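Local coordinates for alpha-fucosidase (Bifidobacterium bifidum, PDB 2EAB), which probably hydrolyses 1,2-linked alpha-L-fucose from sugar chains, this chain being the catalytic region of a longer, calcium-binding membrane protein, at residues R69-F74 / D141-Y146; T179-A184 / V192-A197; N204-M209 / G263-V268; K247-N252 / T275-A280. All blocks are in the same frame, centred on the assembly; numbering follows the deposited sequence.

Contact 1 of 4, residues R69-F74 / D141-Y146; sequences RERVTF and DIYLDY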
loop_
_atom_site.group_PDB
_atom_site.type_symbol
_atom_site.label_atom_id
_atom_site.label_comp_id
_atom_site.label_asym_id
_atom_site.label_seq_id
_atom_site.Cartn_x
_atom_site.Cartn_y
_atom_site.Cartn_z
ATOM N N ARG A 69 4.822 19.568 27.864
ATOM C CA ARG A 69 5.373 18.222 27.733
ATOM C C ARG A 69 5.164 17.738 26.307
ATOM O O ARG A 69 4.208 17.020 25.996
ATOM C CB ARG A 69 4.792 17.253 28.771
ATOM C CG ARG A 69 5.505 15.903 28.800
ATOM C CD ARG A 69 5.261 15.165 30.102
ATOM N NE ARG A 69 5.588 13.740 30.009
ATOM C CZ ARG A 69 6.796 13.217 30.210
ATOM N NH1 ARG A 69 7.835 13.990 30.508
ATOM N NH2 ARG A 69 6.967 11.905 30.106
ATOM N N GLU A 70 6.069 18.176 25.441
ATOM C CA GLU A 70 6.035 17.801 24.040
ATOM C C GLU A 70 6.296 16.306 23.882
ATOM O O GLU A 70 7.055 15.706 24.651
ATOM C CB GLU A 70 7.038 18.640 23.245
ATOM C CG GLU A 70 7.250 18.219 21.788
ATOM C CD GLU A 70 6.036 18.438 20.881
ATOM O OE1 GLU A 70 4.945 17.910 21.176
ATOM O OE2 GLU A 70 6.192 19.126 19.846
ATOM N N ARG A 71 5.652 15.725 22.876
ATOM C CA ARG A 71 5.695 14.294 22.634
ATOM C C ARG A 71 5.806 14.025 21.140
ATOM O O ARG A 71 5.058 14.597 20.339
ATOM C CB ARG A 71 4.429 13.642 23.192
ATOM C CG ARG A 71 4.385 12.130 23.078
ATOM C CD ARG A 71 3.094 11.601 23.656
ATOM N NE ARG A 71 2.975 10.158 23.453
ATOM C CZ ARG A 71 1.948 9.413 23.857
ATOM N NH1 ARG A 71 0.916 9.957 24.495
ATOM N NH2 ARG A 71 1.952 8.108 23.616
ATOM N N VAL A 72 6.756 13.165 20.784
ATOM C CA VAL A 72 6.847 12.602 19.441
ATOM C C VAL A 72 6.820 11.086 19.585
ATOM O O VAL A 72 7.772 10.481 20.076
ATOM C CB VAL A 72 8.129 13.049 18.703
ATOM C CG1 VAL A 72 8.178 12.452 17.297
ATOM C CG2 VAL A 72 8.221 14.570 18.653
ATOM N N THR A 73 5.711 10.481 19.184
ATOM C CA THR A 73 5.581 9.031 19.230
ATOM C C THR A 73 6.540 8.436 18.197
ATOM O O THR A 73 6.634 8.940 17.073
ATOM C CB THR A 73 4.114 8.628 19.020
ATOM O OG1 THR A 73 3.328 9.170 20.093
ATOM C CG2 THR A 73 3.945 7.117 18.984
ATOM N N PHE A 74 7.263 7.391 18.588
ATOM C CA PHE A 74 8.417 6.922 17.826
ATOM C C PHE A 74 8.271 5.484 17.349
ATOM O O PHE A 74 7.795 4.620 18.097
ATOM C CB PHE A 74 9.690 7.070 18.671
ATOM C CG PHE A 74 10.956 6.796 17.913
ATOM C CD1 PHE A 74 11.554 7.790 17.147
ATOM C CD2 PHE A 74 11.540 5.534 17.945
ATOM C CE1 PHE A 74 12.722 7.535 16.436
ATOM C CE2 PHE A 74 12.705 5.271 17.231
ATOM C CZ PHE A 74 13.295 6.277 16.473
ATOM N N ASP A 141 8.227 6.618 22.784
ATOM C CA ASP A 141 8.031 8.048 22.570
ATOM C C ASP A 141 9.292 8.824 22.898
ATOM O O ASP A 141 10.103 8.386 23.710
ATOM C CB ASP A 141 6.903 8.589 23.455
ATOM C CG ASP A 141 5.584 7.883 23.233
ATOM O OD1 ASP A 141 4.782 8.371 22.411
ATOM O OD2 ASP A 141 5.352 6.845 23.890
ATOM N N ILE A 142 9.444 9.975 22.248
ATOM C CA ILE A 142 10.391 11.003 22.657
ATOM C C ILE A 142 9.590 12.074 23.391
ATOM O O ILE A 142 8.623 12.610 22.846
ATOM C CB ILE A 142 11.111 11.640 21.442
ATOM C CG1 ILE A 142 11.829 10.562 20.619
ATOM C CG2 ILE A 142 12.092 12.734 21.899
ATOM C CD1 ILE A 142 12.254 11.014 19.233
ATOM N N TYR A 143 9.976 12.358 24.634
ATOM C CA TYR A 143 9.369 13.452 25.398
ATOM C C TYR A 143 10.341 14.606 25.568
ATOM O O TYR A 143 11.500 14.404 25.925
ATOM C CB TYR A 143 8.884 12.979 26.768
ATOM C CG TYR A 143 7.581 12.214 26.736
ATOM C CD1 TYR A 143 6.361 12.880 26.627
ATOM C CD2 TYR A 143 7.564 10.823 26.823
ATOM C CE1 TYR A 143 5.161 12.180 26.609
ATOM C CE2 TYR A 143 6.363 10.114 26.800
ATOM C CZ TYR A 143 5.169 10.799 26.691
ATOM O OH TYR A 143 3.977 10.117 26.674
ATOM N N LEU A 144 9.850 15.811 25.291
ATOM C CA LEU A 144 10.612 17.039 25.484
ATOM C C LEU A 144 9.834 17.901 26.468
ATOM O O LEU A 144 8.876 18.575 26.094
ATOM C CB LEU A 144 10.826 17.769 24.151
ATOM C CG LEU A 144 11.460 16.972 23.002
ATOM C CD1 LEU A 144 11.375 17.734 21.687
ATOM C CD2 LEU A 144 12.898 16.609 23.307
ATOM N N ASP A 145 10.232 17.835 27.737
ATOM C CA ASP A 145 9.470 18.464 28.814
ATOM C C ASP A 145 10.057 19.827 29.163
ATOM O O ASP A 145 11.143 19.923 29.732
ATOM C CB ASP A 145 9.407 17.547 30.048
ATOM C CG ASP A 145 8.430 18.044 31.110
ATOM O OD1 ASP A 145 7.875 19.155 30.972
ATOM O OD2 ASP A 145 8.215 17.315 32.102
ATOM N N TYR A 146 9.317 20.872 28.802
ATOM C CA TYR A 146 9.743 22.255 28.990
ATOM C C TYR A 146 9.466 22.761 30.405
ATOM O O TYR A 146 10.007 23.792 30.818
ATOM C CB TYR A 146 9.059 23.157 27.956
ATOM C CG TYR A 146 9.635 23.067 26.552
ATOM C CD1 TYR A 146 9.594 21.871 25.826
ATOM C CD2 TYR A 146 10.206 24.183 25.943
ATOM C CE1 TYR A 146 10.120 21.790 24.537
ATOM C CE2 TYR A 146 10.730 24.117 24.654
ATOM C CZ TYR A 146 10.683 22.917 23.955
ATOM O OH TYR A 146 11.203 22.856 22.679
#

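Contact 2 of 4, residues T179-A184 / V192-A197; sequences TREYFA and VARLTA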
loop_
_atom_site.group_PDB
_atom_site.type_symbol
_atom_site.label_atom_id
_atom_site.label_comp_id
_atom_site.label_asym_id
_atom_site.label_seq_id
_atom_site.Cartn_x
_atom_site.Cartn_y
_atom_site.Cartn_z
ATOM N N THR A 179 10.062 27.505 19.037
ATOM C CA THR A 179 9.815 26.756 17.806
ATOM C C THR A 179 10.399 25.353 17.869
ATOM O O THR A 179 11.400 25.105 18.552
ATOM C CB THR A 179 10.353 27.464 16.533
ATOM O OG1 THR A 179 11.775 27.327 16.452
ATOM C CG2 THR A 179 9.969 28.942 16.508
ATOM N N ARG A 180 9.755 24.445 17.138
ATOM C CA ARG A 180 10.216 23.075 16.986
ATOM C C ARG A 180 10.064 22.665 15.536
ATOM O O ARG A 180 9.092 23.029 14.876
ATOM C CB ARG A 180 9.423 22.128 17.885
ATOM C CG ARG A 180 9.396 22.553 19.344
ATOM C CD ARG A 180 9.029 21.407 20.250
ATOM N NE ARG A 180 7.589 21.309 20.427
ATOM C CZ ARG A 180 6.928 21.768 21.487
ATOM N NH1 ARG A 180 7.569 22.360 22.486
ATOM N NH2 ARG A 180 5.620 21.626 21.546
ATOM N N GLU A 181 11.046 21.915 15.056
ATOM C CA GLU A 181 11.034 21.378 13.708
ATOM C C GLU A 181 11.510 19.938 13.769
ATOM O O GLU A 181 12.520 19.643 14.406
ATOM C CB GLU A 181 11.952 22.195 12.804
ATOM C CG GLU A 181 12.030 21.699 11.375
ATOM C CD GLU A 181 13.221 22.270 10.645
ATOM O OE1 GLU A 181 14.359 21.857 10.949
ATOM O OE2 GLU A 181 13.020 23.126 9.761
ATOM N N TYR A 182 10.778 19.051 13.101
ATOM C CA TYR A 182 11.101 17.631 13.093
ATOM C C TYR A 182 11.133 17.081 11.679
ATOM O O TYR A 182 10.237 17.349 10.883
ATOM C CB TYR A 182 10.057 16.834 13.869
ATOM C CG TYR A 182 9.742 17.316 15.259
ATOM C CD1 TYR A 182 10.523 16.920 16.345
ATOM C CD2 TYR A 182 8.636 18.127 15.500
ATOM C CE1 TYR A 182 10.228 17.344 17.629
ATOM C CE2 TYR A 182 8.330 18.552 16.783
ATOM C CZ TYR A 182 9.130 18.148 17.838
ATOM O OH TYR A 182 8.835 18.547 19.118
ATOM N N PHE A 183 12.156 16.291 11.375
ATOM C CA PHE A 183 12.186 15.535 10.124
ATOM C C PHE A 183 13.021 14.277 10.282
ATOM O O PHE A 183 13.777 14.142 11.242
ATOM C CB PHE A 183 12.648 16.396 8.930
ATOM C CG PHE A 183 14.041 16.955 9.061
ATOM C CD1 PHE A 183 15.144 16.223 8.635
ATOM C CD2 PHE A 183 14.247 18.235 9.567
ATOM C CE1 PHE A 183 16.434 16.745 8.732
ATOM C CE2 PHE A 183 15.531 18.763 9.672
ATOM C CZ PHE A 183 16.622 18.024 9.251
ATOM N N ALA A 184 12.846 13.340 9.358
ATOM C CA ALA A 184 13.648 12.125 9.336
ATOM C C ALA A 184 14.278 12.005 7.965
ATOM O O ALA A 184 13.584 11.829 6.958
ATOM C CB ALA A 184 12.804 10.905 9.656
ATOM N N VAL A 192 15.815 14.371 13.127
ATOM C CA VAL A 192 16.316 15.647 13.620
ATOM C C VAL A 192 15.183 16.395 14.302
ATOM O O VAL A 192 14.076 16.474 13.770
ATOM C CB VAL A 192 16.916 16.492 12.461
ATOM C CG1 VAL A 192 17.281 17.898 12.928
ATOM C CG2 VAL A 192 18.135 15.799 11.861
ATOM N N ALA A 193 15.462 16.911 15.497
ATOM C CA ALA A 193 14.584 17.863 16.161
ATOM C C ALA A 193 15.368 19.146 16.407
ATOM O O ALA A 193 16.360 19.147 17.143
ATOM C CB ALA A 193 14.050 17.299 17.463
ATOM N N ARG A 194 14.931 20.222 15.761
ATOM C CA ARG A 194 15.548 21.534 15.900
ATOM C C ARG A 194 14.660 22.373 16.804
ATOM O O ARG A 194 13.499 22.617 16.485
ATOM C CB ARG A 194 15.706 22.186 14.522
ATOM C CG ARG A 194 16.262 23.607 14.532
ATOM C CD ARG A 194 17.728 23.634 14.913
ATOM N NE ARG A 194 18.240 25.000 14.984
ATOM C CZ ARG A 194 19.418 25.337 15.502
ATOM N NH1 ARG A 194 20.220 24.409 16.008
ATOM N NH2 ARG A 194 19.792 26.610 15.524
ATOM N N LEU A 195 15.210 22.790 17.944
ATOM C CA LEU A 195 14.435 23.480 18.972
ATOM C C LEU A 195 15.049 24.836 19.273
ATOM O O LEU A 195 16.259 24.937 19.456
ATOM C CB LEU A 195 14.377 22.634 20.249
ATOM C CG LEU A 195 14.040 21.146 20.088
ATOM C CD1 LEU A 195 14.280 20.389 21.373
ATOM C CD2 LEU A 195 12.611 20.949 19.616
ATOM N N THR A 196 14.215 25.875 19.301
ATOM C CA THR A 196 14.686 27.236 19.588
ATOM C C THR A 196 13.803 27.990 20.576
ATOM O O THR A 196 12.616 27.695 20.729
ATOM C CB THR A 196 14.809 28.110 18.304
ATOM O OG1 THR A 196 13.513 28.568 17.903
ATOM C CG2 THR A 196 15.485 27.353 17.158
ATOM N N ALA A 197 14.417 28.963 21.246
ATOM C CA ALA A 197 13.702 30.001 21.981
ATOM C C ALA A 197 14.159 31.353 21.433
ATOM O O ALA A 197 15.301 31.489 20.999
ATOM C CB ALA A 197 13.997 29.899 23.461
HETATM O O HOH W 1 11.456 25.132 21.339
HETATM O O HOH W 2 12.807 25.035 15.387
#

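Contact 3 of 4, residues N204-M209 / G263-V268; sequences NFNVSM and GASLKV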
loop_
_atom_site.group_PDB
_atom_site.type_symbol
_atom_site.label_atom_id
_atom_site.label_comp_id
_atom_site.label_asym_id
_atom_site.label_seq_id
_atom_site.Cartn_x
_atom_site.Cartn_y
_atom_site.Cartn_z
ATOM N N ASN A 204 14.927 25.595 27.891
ATOM C CA ASN A 204 15.107 24.699 29.022
ATOM C C ASN A 204 14.156 23.522 28.886
ATOM O O ASN A 204 12.939 23.709 28.819
ATOM C CB ASN A 204 14.830 25.436 30.336
ATOM C CG ASN A 204 15.760 26.611 30.553
ATOM O OD1 ASN A 204 16.889 26.446 31.000
ATOM N ND2 ASN A 204 15.282 27.809 30.234
ATOM N N PHE A 205 14.707 22.313 28.825
ATOM C CA PHE A 205 13.879 21.116 28.700
ATOM C C PHE A 205 14.609 19.840 29.094
ATOM O O PHE A 205 15.837 19.784 29.105
ATOM C CB PHE A 205 13.298 20.978 27.280
ATOM C CG PHE A 205 14.331 20.727 26.222
ATOM C CD1 PHE A 205 14.716 19.428 25.906
ATOM C CD2 PHE A 205 14.917 21.786 25.539
ATOM C CE1 PHE A 205 15.674 19.188 24.936
ATOM C CE2 PHE A 205 15.876 21.555 24.560
ATOM C CZ PHE A 205 16.255 20.250 24.259
ATOM N N ASN A 206 13.818 18.823 29.416
ATOM C CA ASN A 206 14.310 17.488 29.685
ATOM C C ASN A 206 13.934 16.589 28.512
ATOM O O ASN A 206 12.778 16.579 28.085
ATOM C CB ASN A 206 13.690 16.976 30.987
ATOM C CG ASN A 206 14.080 15.553 31.306
ATOM O OD1 ASN A 206 13.558 14.605 30.714
ATOM N ND2 ASN A 206 14.983 15.390 32.266
ATOM N N VAL A 207 14.908 15.852 27.988
ATOM C CA VAL A 207 14.632 14.900 26.911
ATOM C C VAL A 207 14.757 13.464 27.405
ATOM O O VAL A 207 15.749 13.091 28.033
ATOM C CB VAL A 207 15.488 15.157 25.630
ATOM C CG1 VAL A 207 16.966 15.206 25.943
ATOM C CG2 VAL A 207 15.207 14.100 24.563
ATOM N N SER A 208 13.721 12.678 27.132
ATOM C CA SER A 208 13.708 11.260 27.457
ATOM C C SER A 208 13.164 10.472 26.270
ATOM O O SER A 208 12.534 11.036 25.372
ATOM C CB SER A 208 12.876 10.999 28.715
ATOM O OG SER A 208 11.540 11.435 28.553
ATOM N N MET A 209 13.423 9.168 26.257
ATOM C CA MET A 209 12.933 8.318 25.175
ATOM C C MET A 209 12.467 6.958 25.702
ATOM O O MET A 209 13.067 5.924 25.386
ATOM C CB MET A 209 13.996 8.170 24.082
ATOM C CG MET A 209 13.452 7.666 22.749
ATOM S SD MET A 209 14.729 7.692 21.484
ATOM C CE MET A 209 13.862 6.964 20.108
ATOM N N GLY A 263 18.286 9.919 36.064
ATOM C CA GLY A 263 19.318 9.057 35.482
ATOM C C GLY A 263 18.890 8.366 34.199
ATOM O O GLY A 263 19.524 7.402 33.761
ATOM N N ALA A 264 17.815 8.865 33.591
ATOM C CA ALA A 264 17.241 8.254 32.394
ATOM C C ALA A 264 16.827 9.320 31.382
ATOM O O ALA A 264 15.944 9.100 30.546
ATOM C CB ALA A 264 16.055 7.372 32.773
ATOM N N SER A 265 17.484 10.476 31.464
ATOM C CA SER A 265 17.160 11.619 30.622
ATOM C C SER A 265 18.323 12.603 30.556
ATOM O O SER A 265 19.287 12.501 31.320
ATOM C CB SER A 265 15.902 12.322 31.142
ATOM O OG SER A 265 16.113 12.844 32.443
ATOM N N LEU A 266 18.222 13.551 29.632
ATOM C CA LEU A 266 19.225 14.590 29.469
ATOM C C LEU A 266 18.551 15.938 29.689
ATOM O O LEU A 266 17.430 16.163 29.226
ATOM C CB LEU A 266 19.830 14.495 28.069
ATOM C CG LEU A 266 21.326 14.654 27.779
ATOM C CD1 LEU A 266 22.227 14.350 28.970
ATOM C CD2 LEU A 266 21.701 13.775 26.592
ATOM N N LYS A 267 19.230 16.822 30.416
ATOM C CA LYS A 267 18.686 18.132 30.753
ATOM C C LYS A 267 19.419 19.232 29.995
ATOM O O LYS A 267 20.647 19.332 30.060
ATOM C CB LYS A 267 18.778 18.375 32.264
ATOM C CG LYS A 267 18.099 19.654 32.748
ATOM C CD LYS A 267 18.414 19.909 34.215
ATOM C CE LYS A 267 17.650 21.108 34.745
ATOM N NZ LYS A 267 17.977 21.377 36.172
ATOM N N VAL A 268 18.652 20.042 29.270
ATOM C CA VAL A 268 19.172 21.228 28.599
ATOM C C VAL A 268 18.734 22.443 29.403
ATOM O O VAL A 268 17.544 22.624 29.670
ATOM C CB VAL A 268 18.654 21.334 27.140
ATOM C CG1 VAL A 268 19.063 22.661 26.505
ATOM C CG2 VAL A 268 19.168 20.169 26.308
HETATM O O HOH W 3 14.586 7.899 28.473
#

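Contact 4 of 4, residues K247-N252 / T275-A280; sequences KVVLDN and TLYIAA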
loop_
_atom_site.group_PDB
_atom_site.type_symbol
_atom_site.label_atom_id
_atom_site.label_comp_id
_atom_site.label_asym_id
_atom_site.label_seq_id
_atom_site.Cartn_x
_atom_site.Cartn_y
_atom_site.Cartn_z
ATOM N N LYS A 247 21.384 12.293 20.520
ATOM C CA LYS A 247 22.558 13.136 20.707
ATOM C C LYS A 247 22.105 14.593 20.714
ATOM O O LYS A 247 21.494 15.065 19.754
ATOM C CB LYS A 247 23.566 12.878 19.584
ATOM C CG LYS A 247 24.876 13.641 19.707
ATOM C CD LYS A 247 25.763 13.364 18.509
ATOM C CE LYS A 247 27.120 14.041 18.637
ATOM N NZ LYS A 247 27.948 13.470 19.735
ATOM N N VAL A 248 22.406 15.296 21.807
ATOM C CA VAL A 248 21.964 16.675 21.998
ATOM C C VAL A 248 23.117 17.638 21.715
ATOM O O VAL A 248 24.148 17.602 22.396
ATOM C CB VAL A 248 21.415 16.896 23.434
ATOM C CG1 VAL A 248 20.900 18.314 23.603
ATOM C CG2 VAL A 248 20.308 15.896 23.745
ATOM N N VAL A 249 22.940 18.486 20.705
ATOM C CA VAL A 249 23.986 19.422 20.288
ATOM C C VAL A 249 23.549 20.872 20.514
ATOM O O VAL A 249 22.642 21.373 19.845
ATOM C CB VAL A 249 24.406 19.203 18.806
ATOM C CG1 VAL A 249 25.596 20.088 18.439
ATOM C CG2 VAL A 249 24.743 17.738 18.550
ATOM N N LEU A 250 24.203 21.534 21.467
ATOM C CA LEU A 250 23.933 22.938 21.777
ATOM C C LEU A 250 24.570 23.846 20.733
ATOM O O LEU A 250 25.725 23.644 20.357
ATOM C CB LEU A 250 24.494 23.306 23.155
ATOM C CG LEU A 250 24.094 22.526 24.411
ATOM C CD1 LEU A 250 25.013 22.901 25.564
ATOM C CD2 LEU A 250 22.646 22.775 24.787
ATOM N N ASP A 251 23.818 24.847 20.277
ATOM C CA ASP A 251 24.359 25.877 19.388
ATOM C C ASP A 251 25.490 26.639 20.066
ATOM O O ASP A 251 25.346 27.082 21.208
ATOM C CB ASP A 251 23.269 26.864 18.968
ATOM C CG ASP A 251 22.544 26.440 17.708
ATOM O OD1 ASP A 251 22.506 25.228 17.403
ATOM O OD2 ASP A 251 22.003 27.329 17.020
ATOM N N ASN A 252 26.612 26.772 19.355
ATOM C CA ASN A 252 27.774 27.553 19.806
ATOM C C ASN A 252 28.294 27.158 21.194
ATOM O O ASN A 252 29.028 27.920 21.831
ATOM C CB ASN A 252 27.467 29.060 19.757
ATOM C CG ASN A 252 26.860 29.495 18.431
ATOM O OD1 ASN A 252 27.443 29.291 17.366
ATOM N ND2 ASN A 252 25.680 30.108 18.496
ATOM N N THR A 275 20.038 21.214 18.465
ATOM C CA THR A 275 19.667 20.185 17.498
ATOM C C THR A 275 19.812 18.820 18.152
ATOM O O THR A 275 20.855 18.505 18.731
ATOM C CB THR A 275 20.529 20.244 16.220
ATOM O OG1 THR A 275 20.525 21.578 15.701
ATOM C CG2 THR A 275 19.991 19.286 15.147
ATOM N N LEU A 276 18.746 18.029 18.073
ATOM C CA LEU A 276 18.764 16.645 18.516
ATOM C C LEU A 276 18.903 15.744 17.303
ATOM O O LEU A 276 18.192 15.918 16.312
ATOM C CB LEU A 276 17.475 16.299 19.261
ATOM C CG LEU A 276 17.379 16.562 20.769
ATOM C CD1 LEU A 276 17.761 17.984 21.171
ATOM C CD2 LEU A 276 15.981 16.221 21.259
ATOM N N TYR A 277 19.835 14.803 17.381
ATOM C CA TYR A 277 19.974 13.760 16.376
ATOM C C TYR A 277 19.551 12.441 16.999
ATOM O O TYR A 277 20.095 12.022 18.027
ATOM C CB TYR A 277 21.408 13.690 15.858
ATOM C CG TYR A 277 21.831 14.942 15.127
ATOM C CD1 TYR A 277 21.478 15.146 13.790
ATOM C CD2 TYR A 277 22.566 15.934 15.776
ATOM C CE1 TYR A 277 21.855 16.302 13.114
ATOM C CE2 TYR A 277 22.947 17.093 15.107
ATOM C CZ TYR A 277 22.591 17.266 13.778
ATOM O OH TYR A 277 22.962 18.411 13.114
ATOM N N ILE A 278 18.563 11.808 16.376
ATOM C CA ILE A 278 17.937 10.609 16.918
ATOM C C ILE A 278 18.072 9.476 15.910
ATOM O O ILE A 278 17.693 9.622 14.742
ATOM C CB ILE A 278 16.441 10.851 17.236
ATOM C CG1 ILE A 278 16.279 12.016 18.224
ATOM C CG2 ILE A 278 15.797 9.581 17.785
ATOM C CD1 ILE A 278 15.209 13.017 17.828
ATOM N N ALA A 279 18.620 8.352 16.359
ATOM C CA ALA A 279 18.720 7.168 15.512
ATOM C C ALA A 279 18.264 5.940 16.279
ATOM O O ALA A 279 18.281 5.924 17.512
ATOM C CB ALA A 279 20.138 6.986 15.006
ATOM N N ALA A 280 17.855 4.908 15.545
ATOM C CA ALA A 280 17.431 3.657 16.151
ATOM C C ALA A 280 17.641 2.518 15.176
ATOM O O ALA A 280 17.622 2.719 13.955
ATOM C CB ALA A 280 15.976 3.731 16.571
#

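Contact 1 of 4, residues R69-F74 / D141-Y146
Three donors converge on OD1 of D141. R71 grips it side-on with two nitrogens: NE lies 2.7 Å from D141 OD1, while NH2 makes a longer, more bent bond. OD1 sits in the guanidinium plane, but the carboxylate, turned 69° from that plane, is met by both nitrogens from above its own. T73 OG1 comes in nearly along the C-O axis of D141 OD1, at 2.9 Å. R71 reaches there fully extended, CG opposite its own N (chi1 -176°), its methylenes running alongside Y143. Further along the same face, the R69 guanidinium lies flat on the Y143 ring, centres 3.9 Å apart, a cation-pi stack. R69 NH1 makes only a long salt bridge to D145 OD2, the other oxygen of D145 being held by G147 N. V72, I142 and F74 pack on the other face, where E70 turns its carboxylate to R180. With a methionine in place of R71, the buried D141 carboxylate would probably lose its charged mate and keep only T73 of these donors, and D43 would lose its salt bridge with NH1. One face of the strand pair thus carries charge and aromatic stacking, the other mainly apolar packing against a second sheet.

Contact 2 of 4, residues T179-A184 / V192-A197
V192 and F183, a hydrogen-bonded pair, meet with the valine under the phenylalanine ring. V192 CB stands over one face, 3.8 Å from the ring centroid and off toward the rim, a CH-pi contact in which CG1 and CG2 also reach the outer ring atoms. What brings the ring there is F183's first torsion (chi1 61°), which sets CG between its own N and carbonyl carbon and swings the ring across toward V192. H323 stacks on F183, and V319 of helix 316-331 touches both residues. Were F183 cut back to alanine, a gap would probably open above V192 and H323 would lose its stacking partner.

At the other end T179 pairs with T196. Both threonines adopt the same torsion, near +77°, which turns OG1 of T179 to within 2.6 Å of T196 OG1 in a short hydroxyl-hydroxyl hydrogen bond. A water links T179 OG1 with R194 O, and another donates to the carbonyl oxygens of T179 and T196. Between the two ends, E181 and R194 pair through two backbone bonds, that from E181 N to R194 O bent, while L195 CD2 packs on the R180 methylenes and A193 CB on Y182 CD1. The whole is a beta hairpin, strands 176-185 and 190-197 joined by a short turn, in a domain of the glycosyl hydrolase 65 N-terminal type, whose relatives fold as large beta sandwiches.

Contact 3 of 4, residues N204-M209 / G263-V268
The backbones of N204-S208 and L266-V268 run antiparallel at 163°, about 4.8 Å apart between axes, with F205/V268 and V207/L266 as hydrogen-bonded pairs and N206/K267 as the non-hydrogen-bonded pair between them. The bond from V268 N to F205 O, 2.8 Å, is nearly straight. Above it the F205 side chain lies alongside V268: chi1 of 66° tucks CG between its own N and carbonyl carbon, and V268 CB then sits over the ring, 4.0 Å from the F205 ring centroid, a CH-pi contact. CG2 of V268 comes closer still, 3.6 Å from F205 CZ near the far end of the ring. V207 follows suit on the same face, its CG1 reaching L266 CB at 3.6 Å.

The opposite face is polar. N206 ND2 donates to S265 OG at 2.8 Å, the hydroxyl lying close to the amide plane, and S265 OG also bonds to D262, which holds it from the turn. Past the last paired residues one water joins M209 N to A264 O, bridging the strands where they part.

Strand 203-208 is flanked by 140-145 and by 266-271, which pairs in turn with 256-259. F205, V207 and V268 point to the facing sheet, where V274 and L276 of strand 273-282 and I246 and V248 of strand 241-250 receive them.

Contact 4 of 4, residues K247-N252 / T275-A280
V249 and Y277 meet because of how each turns at CB. In V249 the torsion that puts CG1 opposite its own N (chi1 -174°) leaves CG2 beside the N and directed to Y277, whose ring takes the same position on its own CB, beside the N and opposite the carbonyl carbon (chi1 -64°). CG2 of V249 therefore arrives at the edge of the ring, in its plane, 3.9 Å from Y277 CE2. The contact is diagonal, since Y277 pairs with K247 and V249 with T275.

Between these hydrogen-bonded pairs lies V248 with L276, on the opposite face. Here the side chains run alongside one another, and V248 CG1 is 4.0 Å from L276 CD1. Four backbone hydrogen bonds hold the strands, the shortest from K247 N to Y277 O at 2.8 Å; L276 CA also turns its hydrogen to K247 O.

The polar ends leave the pair. K247 is stretched out until its last bond bends, and NZ reaches D227 in a salt bridge and Q309 by a hydrogen bond. R194 takes both others, its two NH groups reaching the D251 carboxylate and the T275 hydroxyl. Y277, V249 and K247 lie on one face, where K247 and Y277 touch A312 and A311 of helix 297-314, while V248 meets L266 and V268 on the other.

Chemically the strand pair is knit by backbone bonds and apolar packing, while K247, D251 and the T275 hydroxyl find their polar partners outside it, Q309 on helix 297-314 and R194 on strand 190-197 among them.

In the fold
From the N terminus, contact 1 comes first and closes a loop of 66 residues, partly helical, between strands 69-76 and 140-145. Contact 2 follows as a hairpin with only seven residues between its segments. Contacts 3 and 4 cross: 204-209 opens, 247-252 opens, 263-268 closes contact 3, and 275-280 closes contact 4. Contacts 1 and 3 belong to one antiparallel sheet, in which strands 140-145 and 203-208 are neighbours; contacts 2 and 4 belong to the other, where 190-197 and 273-282 are neighbours. The alternating chain therefore stitches the two sheets together, and L144 against L276, L195 against F205 and V248 against V268 pack between them in the sandwich core.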